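Local coordinates for CofB (Escherichia coli, PDB 5AX6), which serves as the minor pilin subunit of the CFA/III type IVb pilus and probably acts in pilus assembly as a homotrimer, at residues 44-49 / 137-142; 54-59 / 73-78; 407-412 / 434-439; 457-462 / 475-480. One frame throughout, in Å; residues are numbered along the deposited sequence.

The four contacts form two pairs at opposite ends of a long chain. Contacts 1 and 2, in the pilin domain, have centres about 11 Å apart and both reach the sheet that holds strands 75-76, 121-130 and 139-148; contact 2 falls within the sequence that contact 1 spans, and R57 of contact 2 touches both segments of contact 1. Contacts 3 and 4 follow one another in the C-terminal domain, with centres about 8 Å apart; they share strand pairs 438-448/452-463 and 398-409/478-487, one pair in each of two sheets. Between the pairs the centres lie 93 to 104 Å apart, without touching. In contact 3, I408 and V409 extend their sheet into the third subunit.

Contact 1: residues 44-49 / 137-142; sequences PLYEQS and SAIERV
The hydroxyl of Y46 is held from two directions: it bonds to the carbonyl of V25, and it accepts from water 1, with 2.8 Å between Y46 OH and the water oxygen. The same water takes the proton of I139 N at 2.8 Å, which ties the loop after strand 37-42 to the 137-142 segment. This is the pilin domain, where the long N-terminal helix 4-25 lies against an antiparallel sheet, and the contact sits where helix, loop and sheet meet. L45 and I139 both pack on V25 and on F128 of strand 121-130, while their own methyls meet at 4.2 Å, CD1 of L45 to CD1 of I139. Y46 crosses the side chain of I139 at about a right angle, its OH 3.8 Å from I139 CD1. With CG anti to the carbonyl carbon (chi1 -53°), the ring is swung back beneath its own neighbour: CB of L45 lies 3.7 Å above the centre of one face. A phenylalanine in place of Y46 has no hydroxyl, which would probably leave V25 O without its donor and water 1 with one anchor fewer. R57 binds both L45 O and S137 O through NH2, a second link between the two segments. S137 O has another neighbour besides that guanidinium: it lies near the plane of the Y46 ring, at the edge, where CE1 of Y46 comes to 3.7 Å from S137 O.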
loop_
_atom_site.group_PDB
_atom_site.type_symbol
_atom_site.label_atom_id
_atom_site.label_comp_id
_atom_site.label_asym_id
_atom_site.label_seq_id
_atom_site.Cartn_x
_atom_site.Cartn_y
_atom_site.Cartn_z
ATOM N N PRO A 44 -33.910 13.646 4.410
ATOM C CA PRO A 44 -35.295 14.062 4.670
ATOM C C PRO A 44 -36.263 12.886 4.788
ATOM O O PRO A 44 -37.325 13.038 5.389
ATOM C CB PRO A 44 -35.642 14.938 3.447
ATOM C CG PRO A 44 -34.642 14.570 2.405
ATOM C CD PRO A 44 -33.378 14.274 3.190
ATOM N N LEU A 45 -35.909 11.734 4.221
ATOM C CA LEU A 45 -36.715 10.533 4.425
ATOM C C LEU A 45 -36.923 10.258 5.908
ATOM O O LEU A 45 -37.964 9.744 6.312
ATOM C CB LEU A 45 -36.047 9.317 3.769
ATOM C CG LEU A 45 -35.965 9.270 2.242
ATOM C CD1 LEU A 45 -35.168 8.044 1.807
ATOM C CD2 LEU A 45 -37.350 9.228 1.627
ATOM N N TYR A 46 -35.935 10.601 6.730
ATOM C CA TYR A 46 -35.941 10.119 8.109
ATOM C C TYR A 46 -36.115 11.228 9.154
ATOM O O TYR A 46 -35.809 11.048 10.340
ATOM C CB TYR A 46 -34.662 9.314 8.348
ATOM C CG TYR A 46 -34.492 8.234 7.307
ATOM C CD1 TYR A 46 -35.452 7.237 7.159
ATOM C CD2 TYR A 46 -33.391 8.221 6.453
ATOM C CE1 TYR A 46 -35.320 6.244 6.183
ATOM C CE2 TYR A 46 -33.244 7.236 5.479
ATOM C CZ TYR A 46 -34.209 6.254 5.348
ATOM O OH TYR A 46 -34.068 5.279 4.383
ATOM N N GLU A 47 -36.637 12.356 8.701
ATOM C CA GLU A 47 -36.991 13.467 9.576
ATOM C C GLU A 47 -38.479 13.465 9.885
ATOM O O GLU A 47 -39.305 13.418 8.974
ATOM C CB GLU A 47 -36.605 14.794 8.933
ATOM C CG GLU A 47 -35.120 15.076 8.955
ATOM C CD GLU A 47 -34.603 15.288 10.367
ATOM O OE1 GLU A 47 -34.596 16.446 10.833
ATOM O OE2 GLU A 47 -34.212 14.291 11.017
ATOM N N GLN A 48 -38.829 13.529 11.166
ATOM C CA GLN A 48 -40.240 13.526 11.558
ATOM C C GLN A 48 -41.014 14.707 10.986
ATOM O O GLN A 48 -42.236 14.661 10.871
ATOM C CB GLN A 48 -40.376 13.538 13.079
ATOM C CG GLN A 48 -40.080 12.224 13.754
ATOM C CD GLN A 48 -40.417 12.259 15.240
ATOM O OE1 GLN A 48 -39.552 12.516 16.078
ATOM N NE2 GLN A 48 -41.681 12.007 15.568
ATOM N N SER A 49 -40.306 15.771 10.637
ATOM C CA SER A 49 -40.974 17.001 10.229
ATOM C C SER A 49 -41.039 17.144 8.720
ATOM O O SER A 49 -41.539 18.143 8.211
ATOM C CB SER A 49 -40.268 18.216 10.831
ATOM O OG SER A 49 -38.931 18.285 10.381
ATOM N N SER A 137 -40.010 6.623 9.621
ATOM C CA SER A 137 -39.538 5.276 9.923
ATOM C C SER A 137 -38.455 4.795 8.965
ATOM O O SER A 137 -38.435 5.190 7.804
ATOM C CB SER A 137 -40.706 4.297 9.879
ATOM O OG SER A 137 -40.248 2.962 9.954
ATOM N N ALA A 138 -37.573 3.923 9.452
ATOM C CA ALA A 138 -36.599 3.260 8.582
ATOM C C ALA A 138 -37.332 2.451 7.525
ATOM O O ALA A 138 -38.476 2.041 7.720
ATOM C CB ALA A 138 -35.670 2.361 9.391
ATOM N N ILE A 139 -36.670 2.230 6.400
ATOM C CA ILE A 139 -37.274 1.548 5.269
ATOM C C ILE A 139 -36.603 0.193 5.081
ATOM O O ILE A 139 -35.384 0.122 4.873
ATOM C CB ILE A 139 -37.139 2.394 3.983
ATOM C CG1 ILE A 139 -37.956 3.694 4.109
ATOM C CG2 ILE A 139 -37.557 1.584 2.761
ATOM C CD1 ILE A 139 -37.563 4.783 3.077
ATOM N N GLU A 140 -37.376 -0.883 5.158
ATOM C CA GLU A 140 -36.767 -2.208 5.114
ATOM C C GLU A 140 -36.885 -2.861 3.756
ATOM O O GLU A 140 -36.264 -3.897 3.489
ATOM C CB GLU A 140 -37.381 -3.122 6.185
ATOM C CG GLU A 140 -38.822 -3.516 5.952
ATOM C CD GLU A 140 -39.343 -4.429 7.061
ATOM O OE1 GLU A 140 -39.193 -4.067 8.250
ATOM O OE2 GLU A 140 -39.879 -5.512 6.745
ATOM N N ARG A 141 -37.687 -2.266 2.886
ATOM C CA ARG A 141 -37.808 -2.789 1.533
ATOM C C ARG A 141 -38.261 -1.678 0.603
ATOM O O ARG A 141 -39.063 -0.837 1.008
ATOM C CB ARG A 141 -38.808 -3.959 1.481
ATOM C CG ARG A 141 -38.665 -4.815 0.224
ATOM C CD ARG A 141 -39.637 -5.983 0.227
ATOM N NE ARG A 141 -41.009 -5.579 -0.080
ATOM C CZ ARG A 141 -42.049 -5.767 0.729
ATOM N NH1 ARG A 141 -41.883 -6.332 1.919
ATOM N NH2 ARG A 141 -43.257 -5.380 0.350
ATOM N N VAL A 142 -37.752 -1.676 -0.627
ATOM C CA VAL A 142 -38.231 -0.730 -1.633
ATOM C C VAL A 142 -38.833 -1.502 -2.790
ATOM O O VAL A 142 -38.152 -2.293 -3.439
ATOM C CB VAL A 142 -37.102 0.199 -2.160
ATOM C CG1 VAL A 142 -37.680 1.239 -3.123
ATOM C CG2 VAL A 142 -36.383 0.887 -1.005
HETATM O O HOH W 1 -33.976 3.029 6.037
#

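Contact 2: residues 54-59 / 73-78; sequences YINRTT and EFINWG
N56 reaches across to F74 with the single direct hydrogen bond between these segments: N56 ND2 to F74 O, 3.0 Å, with an angle of 153° at the hydrogen. CG of N56 is anti to its carbonyl carbon (chi1 -69°), which sends the amide toward F74 O. The donor stands above the F74 carbonyl plane, while F74 O stays close to the plane of the N56 amide. The bond fastens a loop of the pilin domain to F74, next to I75 of the short strand 75-76, outermost in its seven-stranded antiparallel sheet. Strand 121-130 backs both: T58 bonds by its backbone to F128 and A130, I75 to I126.

Among the bonds inside the loop, R57 folds back and offers NH1 to two carbonyls, Y54 O at 2.8 Å and N56 O at 2.9 Å, both close to its guanidinium plane. The 54-57 backbone is thereby held curled around that group.

Water adds two bridges, each with one weak leg. Water 2 donates to E73 O at 2.7 Å and weakly to N56 O; water 3 accepts from T59 N and donates weakly to E73 OE1, which S68 OG also binds.

Packing fills in the rest. The side chains of N56 and I75 cross at a slant, N56 CB lying 3.7 Å from I75 CG1. CG2 of T58 comes to 3.8 Å from E73 O. The first carbon of the E73 side chain presses on the loop backbone, CB of E73 standing 3.2 Å from R57 O.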
loop_
_atom_site.group_PDB
_atom_site.type_symbol
_atom_site.label_atom_id
_atom_site.label_comp_id
_atom_site.label_asym_id
_atom_site.label_seq_id
_atom_site.Cartn_x
_atom_site.Cartn_y
_atom_site.Cartn_z
ATOM N N TYR A 54 -41.302 12.478 1.079
ATOM C CA TYR A 54 -40.258 11.872 1.892
ATOM C C TYR A 54 -40.816 11.031 3.017
ATOM O O TYR A 54 -40.210 10.031 3.391
ATOM C CB TYR A 54 -39.360 12.936 2.499
ATOM C CG TYR A 54 -38.622 13.760 1.483
ATOM C CD1 TYR A 54 -37.757 13.161 0.576
ATOM C CD2 TYR A 54 -38.777 15.143 1.443
ATOM C CE1 TYR A 54 -37.050 13.923 -0.349
ATOM C CE2 TYR A 54 -38.075 15.909 0.525
ATOM C CZ TYR A 54 -37.228 15.297 -0.367
ATOM O OH TYR A 54 -36.531 16.057 -1.291
ATOM N N ILE A 55 -41.944 11.454 3.580
ATOM C CA ILE A 55 -42.512 10.722 4.715
ATOM C C ILE A 55 -43.460 9.601 4.295
ATOM O O ILE A 55 -44.015 8.916 5.152
ATOM C CB ILE A 55 -43.285 11.650 5.668
ATOM C CG1 ILE A 55 -44.398 12.384 4.921
ATOM C CG2 ILE A 55 -42.340 12.618 6.350
ATOM C CD1 ILE A 55 -45.248 13.264 5.813
ATOM N N ASN A 56 -43.666 9.428 2.994
ATOM C CA ASN A 56 -44.559 8.376 2.510
ATOM C C ASN A 56 -44.032 6.986 2.857
ATOM O O ASN A 56 -42.887 6.671 2.554
ATOM C CB ASN A 56 -44.747 8.474 0.991
ATOM C CG ASN A 56 -45.528 9.695 0.576
ATOM O OD1 ASN A 56 -45.467 10.741 1.226
ATOM N ND2 ASN A 56 -46.281 9.566 -0.508
ATOM N N ARG A 57 -44.874 6.156 3.471
ATOM C CA ARG A 57 -44.534 4.748 3.732
ATOM C C ARG A 57 -45.712 3.837 3.467
ATOM O O ARG A 57 -46.855 4.199 3.741
ATOM C CB ARG A 57 -44.096 4.524 5.188
ATOM C CG ARG A 57 -42.882 5.325 5.611
ATOM C CD ARG A 57 -41.632 4.815 4.940
ATOM N NE ARG A 57 -40.492 5.463 5.562
ATOM C CZ ARG A 57 -40.070 6.681 5.239
ATOM N NH1 ARG A 57 -40.673 7.365 4.269
ATOM N NH2 ARG A 57 -39.040 7.212 5.884
ATOM N N THR A 58 -45.426 2.639 2.980
ATOM C CA THR A 58 -46.415 1.577 2.999
ATOM C C THR A 58 -46.068 0.634 4.157
ATOM O O THR A 58 -44.980 0.719 4.727
ATOM C CB THR A 58 -46.468 0.827 1.663
ATOM O OG1 THR A 58 -45.220 0.154 1.442
ATOM C CG2 THR A 58 -46.712 1.826 0.511
ATOM N N THR A 59 -46.983 -0.258 4.519
ATOM C CA THR A 59 -46.744 -1.083 5.706
ATOM C C THR A 59 -46.814 -2.577 5.409
ATOM O O THR A 59 -46.883 -3.399 6.333
ATOM C CB THR A 59 -47.749 -0.752 6.824
ATOM O OG1 THR A 59 -49.074 -0.974 6.341
ATOM C CG2 THR A 59 -47.607 0.699 7.249
ATOM N N GLU A 73 -49.321 7.070 0.923
ATOM C CA GLU A 73 -48.483 5.973 1.408
ATOM C C GLU A 73 -47.510 5.531 0.324
ATOM O O GLU A 73 -46.302 5.556 0.525
ATOM C CB GLU A 73 -49.348 4.793 1.880
ATOM C CG GLU A 73 -50.206 5.170 3.081
ATOM C CD GLU A 73 -51.148 4.067 3.519
ATOM O OE1 GLU A 73 -51.257 3.040 2.806
ATOM O OE2 GLU A 73 -51.796 4.249 4.573
ATOM N N PHE A 74 -48.029 5.140 -0.835
ATOM C CA PHE A 74 -47.125 4.867 -1.942
ATOM C C PHE A 74 -46.691 6.183 -2.573
ATOM O O PHE A 74 -47.220 7.253 -2.255
ATOM C CB PHE A 74 -47.751 3.923 -2.979
ATOM C CG PHE A 74 -48.938 4.485 -3.707
ATOM C CD1 PHE A 74 -48.775 5.357 -4.775
ATOM C CD2 PHE A 74 -50.227 4.095 -3.360
ATOM C CE1 PHE A 74 -49.882 5.851 -5.472
ATOM C CE2 PHE A 74 -51.337 4.578 -4.052
ATOM C CZ PHE A 74 -51.165 5.457 -5.107
ATOM N N ILE A 75 -45.717 6.099 -3.464
ATOM C CA ILE A 75 -45.208 7.278 -4.150
ATOM C C ILE A 75 -45.477 7.142 -5.644
ATOM O O ILE A 75 -44.967 6.232 -6.297
ATOM C CB ILE A 75 -43.703 7.455 -3.884
ATOM C CG1 ILE A 75 -43.487 7.763 -2.399
ATOM C CG2 ILE A 75 -43.112 8.580 -4.749
ATOM C CD1 ILE A 75 -42.000 7.836 -2.014
ATOM N N ASN A 76 -46.295 8.029 -6.189
ATOM C CA ASN A 76 -46.585 7.961 -7.614
ATOM C C ASN A 76 -45.346 8.408 -8.380
ATOM O O ASN A 76 -44.637 9.313 -7.941
ATOM C CB ASN A 76 -47.800 8.825 -7.962
ATOM C CG ASN A 76 -48.466 8.398 -9.249
ATOM O OD1 ASN A 76 -47.976 7.514 -9.958
ATOM N ND2 ASN A 76 -49.588 9.027 -9.566
ATOM N N TRP A 77 -45.060 7.762 -9.504
ATOM C CA TRP A 77 -43.825 8.047 -10.237
ATOM C C TRP A 77 -44.099 8.252 -11.726
ATOM O O TRP A 77 -45.098 7.760 -12.246
ATOM C CB TRP A 77 -42.824 6.901 -10.045
ATOM C CG TRP A 77 -41.406 7.197 -10.519
ATOM C CD1 TRP A 77 -40.831 6.789 -11.686
ATOM C CD2 TRP A 77 -40.392 7.914 -9.801
ATOM N NE1 TRP A 77 -39.527 7.226 -11.752
ATOM C CE2 TRP A 77 -39.233 7.921 -10.604
ATOM C CE3 TRP A 77 -40.358 8.577 -8.564
ATOM C CZ2 TRP A 77 -38.050 8.555 -10.214
ATOM C CZ3 TRP A 77 -39.178 9.201 -8.175
ATOM C CH2 TRP A 77 -38.044 9.186 -8.998
ATOM N N GLY A 78 -43.207 8.974 -12.404
ATOM C CA GLY A 78 -43.266 9.111 -13.851
ATOM C C GLY A 78 -44.063 10.309 -14.346
ATOM O O GLY A 78 -44.268 11.284 -13.612
HETATM O O HOH W 2 -43.768 4.951 -0.068
HETATM O O HOH W 3 -49.527 0.198 3.138
#

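Contact 3: residues 407-412 / 434-439; sequences SIVADT and GQLGYL
T412 and Q435 lock together through one hydroxyl. T412 OG1 donates to Q435 O over a short 2.5 Å, from above the carbonyl plane, and accepts from Q435 NE2 at 2.7 Å, nearly straight at 165° and close to the plane of that amide. With CG anti to the backbone N (chi1 -179°) and the chain extended beyond it, Q435 carries its amide out to T412 OG1. Beside this pair the two backbones make a single beta bridge, D411 with L436, in the C-terminal domain where strand 398-409 ends and strand 438-448 begins. A410, the centre of an inverse gamma turn, offers its carbonyl to the other segment: G437 N meets A410 O at 2.7 Å, in the carbonyl plane. D411 OD1 takes Q435 N at 3.3 Å.

Apolar side chains pack beside these bonds. L436 CD2 sits 3.9 Å from V409 CB, and I408 CD1 meets L439 CD2 at 4.0 Å, both pairs slanting across each other; A410 CB also leans on L439.

Further out lies the trimer: I408 and V409 continue as an antiparallel ladder with a strand of the third subunit, and Y438 packs edge-to-face on Y438 of neighbouring subunits. Within the chain, a second shell positions D411: Y472 OH bonds to its carbonyl, and A421 N holds the other carboxylate oxygen, OD2.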
loop_
_atom_site.group_PDB
_atom_site.type_symbol
_atom_site.label_atom_id
_atom_site.label_comp_id
_atom_site.label_asym_id
_atom_site.label_seq_id
_atom_site.Cartn_x
_atom_site.Cartn_y
_atom_site.Cartn_z
ATOM N N SER A 407 46.486 4.594 -11.199
ATOM C CA SER A 407 47.887 5.028 -11.032
ATOM C C SER A 407 48.741 4.270 -12.032
ATOM O O SER A 407 48.434 3.130 -12.349
ATOM C CB SER A 407 48.405 4.774 -9.610
ATOM O OG SER A 407 47.961 5.777 -8.714
ATOM N N ILE A 408 49.809 4.888 -12.530
ATOM C CA ILE A 408 50.647 4.235 -13.524
ATOM C C ILE A 408 52.006 4.908 -13.562
ATOM O O ILE A 408 52.092 6.120 -13.734
ATOM C CB ILE A 408 50.000 4.266 -14.943
ATOM C CG1 ILE A 408 50.907 3.583 -15.971
ATOM C CG2 ILE A 408 49.690 5.703 -15.383
ATOM C CD1 ILE A 408 50.305 3.542 -17.392
ATOM N N VAL A 409 53.071 4.133 -13.361
ATOM C CA VAL A 409 54.417 4.684 -13.501
ATOM C C VAL A 409 55.320 3.747 -14.297
ATOM O O VAL A 409 55.144 2.520 -14.299
ATOM C CB VAL A 409 55.084 4.991 -12.123
ATOM C CG1 VAL A 409 54.341 6.118 -11.404
ATOM C CG2 VAL A 409 55.147 3.730 -11.261
ATOM N N ALA A 410 56.269 4.356 -14.999
ATOM C CA ALA A 410 57.224 3.630 -15.817
ATOM C C ALA A 410 58.383 3.127 -14.959
ATOM O O ALA A 410 59.511 3.602 -15.081
ATOM C CB ALA A 410 57.732 4.520 -16.940
ATOM N N ASP A 411 58.094 2.180 -14.075
ATOM C CA ASP A 411 59.122 1.666 -13.180
ATOM C C ASP A 411 60.199 0.900 -13.967
ATOM O O ASP A 411 59.927 0.342 -15.026
ATOM C CB ASP A 411 58.494 0.772 -12.110
ATOM C CG ASP A 411 59.371 0.632 -10.866
ATOM O OD1 ASP A 411 60.338 1.411 -10.713
ATOM O OD2 ASP A 411 59.074 -0.247 -10.031
ATOM N N THR A 412 61.420 0.893 -13.444
ATOM C CA THR A 412 62.514 0.127 -14.044
ATOM C C THR A 412 63.290 -0.577 -12.934
ATOM O O THR A 412 63.081 -0.286 -11.762
ATOM C CB THR A 412 63.458 1.025 -14.857
ATOM O OG1 THR A 412 63.975 2.064 -14.013
ATOM C CG2 THR A 412 62.712 1.649 -16.039
ATOM N N GLY A 434 60.054 4.553 -6.761
ATOM C CA GLY A 434 60.524 3.811 -7.921
ATOM C C GLY A 434 61.622 4.536 -8.685
ATOM O O GLY A 434 61.909 5.708 -8.422
ATOM N N GLN A 435 62.245 3.828 -9.625
ATOM C CA GLN A 435 63.228 4.423 -10.532
ATOM C C GLN A 435 62.587 4.542 -11.903
ATOM O O GLN A 435 62.464 3.545 -12.616
ATOM C CB GLN A 435 64.501 3.573 -10.599
ATOM C CG GLN A 435 65.594 4.141 -11.499
ATOM C CD GLN A 435 66.658 3.105 -11.861
ATOM O OE1 GLN A 435 67.798 3.183 -11.405
ATOM N NE2 GLN A 435 66.282 2.135 -12.689
ATOM N N LEU A 436 62.176 5.748 -12.287
ATOM C CA LEU A 436 61.247 5.866 -13.409
ATOM C C LEU A 436 61.915 6.112 -14.761
ATOM O O LEU A 436 62.842 6.911 -14.882
ATOM C CB LEU A 436 60.219 6.970 -13.126
ATOM C CG LEU A 436 59.330 6.762 -11.887
ATOM C CD1 LEU A 436 58.085 7.643 -11.941
ATOM C CD2 LEU A 436 58.942 5.292 -11.673
ATOM N N GLY A 437 61.434 5.402 -15.776
ATOM C CA GLY A 437 61.843 5.653 -17.148
ATOM C C GLY A 437 60.796 6.506 -17.842
ATOM O O GLY A 437 60.085 7.273 -17.179
ATOM N N TYR A 438 60.698 6.389 -19.165
ATOM C CA TYR A 438 59.685 7.127 -19.917
ATOM C C TYR A 438 58.524 6.199 -20.233
ATOM O O TYR A 438 58.722 5.072 -20.670
ATOM C CB TYR A 438 60.238 7.700 -21.220
ATOM C CG TYR A 438 61.538 8.445 -21.078
ATOM C CD1 TYR A 438 61.888 9.055 -19.881
ATOM C CD2 TYR A 438 62.421 8.537 -22.145
ATOM C CE1 TYR A 438 63.094 9.739 -19.749
ATOM C CE2 TYR A 438 63.628 9.210 -22.021
ATOM C CZ TYR A 438 63.956 9.808 -20.824
ATOM O OH TYR A 438 65.150 10.477 -20.707
ATOM N N LEU A 439 57.312 6.677 -20.008
ATOM C CA LEU A 439 56.128 5.874 -20.274
ATOM C C LEU A 439 55.772 5.874 -21.765
ATOM O O LEU A 439 55.740 6.933 -22.395
ATOM C CB LEU A 439 54.965 6.426 -19.446
ATOM C CG LEU A 439 53.677 5.646 -19.293
ATOM C CD1 LEU A 439 53.978 4.285 -18.673
ATOM C CD2 LEU A 439 52.740 6.479 -18.417
#

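Contact 4: residues 457-462 / 475-480; sequences ATMGVF and PKFLSV
M459 leaves strand 452-463 heading for P475, F477 and L478, which belong to the type I turn leading into strand 478-487. CB and CG carry the chain straight off the strand, CG anti to the backbone N (chi1 179°), with L439 of the adjacent strand alongside. SD then comes in at the edge of the F477 ring, 5.2 Å from its centroid and 89° off the ring normal, a Met-aromatic contact in which SD lies 3.9 Å from F477 CE1. A bend at the last torsion (chi3 -42°) turns the methyl into the turn: M459 CE meets P475 CG at 3.6 Å, F477 CD1 at 3.8 Å and L478 CB at 3.9 Å.

The turn itself is closed by L478 N bonding to P475 O at 3.1 Å, and P475 CB lies over one face of the F477 ring, toward its rim. Y472 meets that ring edge-to-face. Two residues earlier on the strand, A457 CB packs on L478 CD2 at 3.6 Å. An alanine in place of M459 would probably open a gap beside P475 and L478, between strand and turn, and leave the F477 ring edge without its sulfur.

No hydrogen bond crosses between these segments; their join is apolar and buried. Here the two sheets of the C-terminal domain meet through dispersion contacts, chiefly the M459 thioether against a proline, a leucine and a phenylalanine edge, with A457 on L478 beside it.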
loop_
_atom_site.group_PDB
_atom_site.type_symbol
_atom_site.label_atom_id
_atom_site.label_comp_id
_atom_site.label_asym_id
_atom_site.label_seq_id
_atom_site.Cartn_x
_atom_site.Cartn_y
_atom_site.Cartn_z
ATOM N N ALA A 457 46.954 -6.461 -18.894
ATOM C CA ALA A 457 47.529 -5.215 -19.373
ATOM C C ALA A 457 48.967 -5.388 -19.816
ATOM O O ALA A 457 49.730 -6.135 -19.195
ATOM C CB ALA A 457 47.451 -4.145 -18.275
ATOM N N THR A 458 49.345 -4.686 -20.878
ATOM C CA THR A 458 50.765 -4.518 -21.176
ATOM C C THR A 458 51.121 -3.050 -21.012
ATOM O O THR A 458 50.283 -2.178 -21.240
ATOM C CB THR A 458 51.131 -4.990 -22.603
ATOM O OG1 THR A 458 50.361 -4.252 -23.559
ATOM C CG2 THR A 458 50.832 -6.471 -22.763
ATOM N N MET A 459 52.361 -2.787 -20.608
ATOM C CA MET A 459 52.876 -1.428 -20.500
ATOM C C MET A 459 54.199 -1.332 -21.244
ATOM O O MET A 459 55.048 -2.204 -21.100
ATOM C CB MET A 459 53.085 -1.027 -19.032
ATOM C CG MET A 459 53.650 0.394 -18.843
ATOM S SD MET A 459 54.124 0.758 -17.131
ATOM C CE MET A 459 52.737 0.005 -16.294
ATOM N N GLY A 460 54.369 -0.269 -22.021
ATOM C CA GLY A 460 55.637 0.017 -22.668
ATOM C C GLY A 460 56.422 1.038 -21.873
ATOM O O GLY A 460 55.890 2.079 -21.487
ATOM N N VAL A 461 57.696 0.737 -21.623
ATOM C CA VAL A 461 58.566 1.617 -20.853
ATOM C C VAL A 461 59.954 1.690 -21.493
ATOM O O VAL A 461 60.508 0.669 -21.893
ATOM C CB VAL A 461 58.690 1.134 -19.387
ATOM C CG1 VAL A 461 59.811 1.874 -18.651
ATOM C CG2 VAL A 461 57.342 1.296 -18.648
ATOM N N PHE A 462 60.495 2.896 -21.611
ATOM C CA PHE A 462 61.879 3.058 -22.039
ATOM C C PHE A 462 62.756 3.389 -20.847
ATOM O O PHE A 462 62.473 4.326 -20.111
ATOM C CB PHE A 462 62.017 4.150 -23.099
ATOM C CG PHE A 462 63.448 4.388 -23.529
ATOM C CD1 PHE A 462 64.092 3.480 -24.353
ATOM C CD2 PHE A 462 64.145 5.502 -23.088
ATOM C CE1 PHE A 462 65.410 3.688 -24.742
ATOM C CE2 PHE A 462 65.461 5.719 -23.476
ATOM C CZ PHE A 462 66.092 4.809 -24.301
ATOM N N PRO A 475 51.603 -5.466 -14.503
ATOM C CA PRO A 475 52.533 -4.963 -13.485
ATOM C C PRO A 475 51.871 -4.395 -12.217
ATOM O O PRO A 475 50.815 -3.767 -12.294
ATOM C CB PRO A 475 53.288 -3.857 -14.222
ATOM C CG PRO A 475 52.370 -3.402 -15.288
ATOM C CD PRO A 475 51.425 -4.521 -15.620
ATOM N N LYS A 476 52.508 -4.612 -11.067
ATOM C CA LYS A 476 52.005 -4.095 -9.792
ATOM C C LYS A 476 52.051 -2.575 -9.735
ATOM O O LYS A 476 51.469 -1.966 -8.826
ATOM C CB LYS A 476 52.811 -4.660 -8.618
ATOM C CG LYS A 476 54.295 -4.309 -8.709
ATOM C CD LYS A 476 55.042 -4.677 -7.443
ATOM C CE LYS A 476 56.519 -4.298 -7.570
ATOM N NZ LYS A 476 57.340 -4.823 -6.449
ATOM N N PHE A 477 52.759 -1.958 -10.678
ATOM C CA PHE A 477 52.802 -0.499 -10.720
ATOM C C PHE A 477 51.854 0.065 -11.783
ATOM O O PHE A 477 52.080 1.143 -12.349
ATOM C CB PHE A 477 54.238 0.014 -10.931
ATOM C CG PHE A 477 55.053 -0.781 -11.919
ATOM C CD1 PHE A 477 54.980 -0.510 -13.279
ATOM C CD2 PHE A 477 55.932 -1.773 -11.479
ATOM C CE1 PHE A 477 55.757 -1.231 -14.194
ATOM C CE2 PHE A 477 56.707 -2.499 -12.390
ATOM C CZ PHE A 477 56.618 -2.222 -13.742
ATOM N N LEU A 478 50.777 -0.679 -12.021
ATOM C CA LEU A 478 49.625 -0.209 -12.784
ATOM C C LEU A 478 48.404 -0.620 -11.989
ATOM O O LEU A 478 48.245 -1.797 -11.657
ATOM C CB LEU A 478 49.578 -0.811 -14.197
ATOM C CG LEU A 478 48.311 -0.513 -15.004
ATOM C CD1 LEU A 478 48.176 0.984 -15.247
ATOM C CD2 LEU A 478 48.276 -1.277 -16.349
ATOM N N SER A 479 47.548 0.338 -11.648
ATOM C CA SER A 479 46.332 -0.014 -10.931
ATOM C C SER A 479 45.131 0.590 -11.627
ATOM O O SER A 479 45.259 1.564 -12.364
ATOM C CB SER A 479 46.394 0.446 -9.474
ATOM O OG SER A 479 46.438 1.858 -9.381
ATOM N N VAL A 480 43.960 0.008 -11.381
ATOM C CA VAL A 480 42.762 0.436 -12.072
ATOM C C VAL A 480 41.588 0.511 -11.116
ATOM O O VAL A 480 41.553 -0.207 -10.114
ATOM C CB VAL A 480 42.389 -0.535 -13.218
ATOM C CG1 VAL A 480 43.367 -0.405 -14.378
ATOM C CG2 VAL A 480 42.278 -1.983 -12.692
#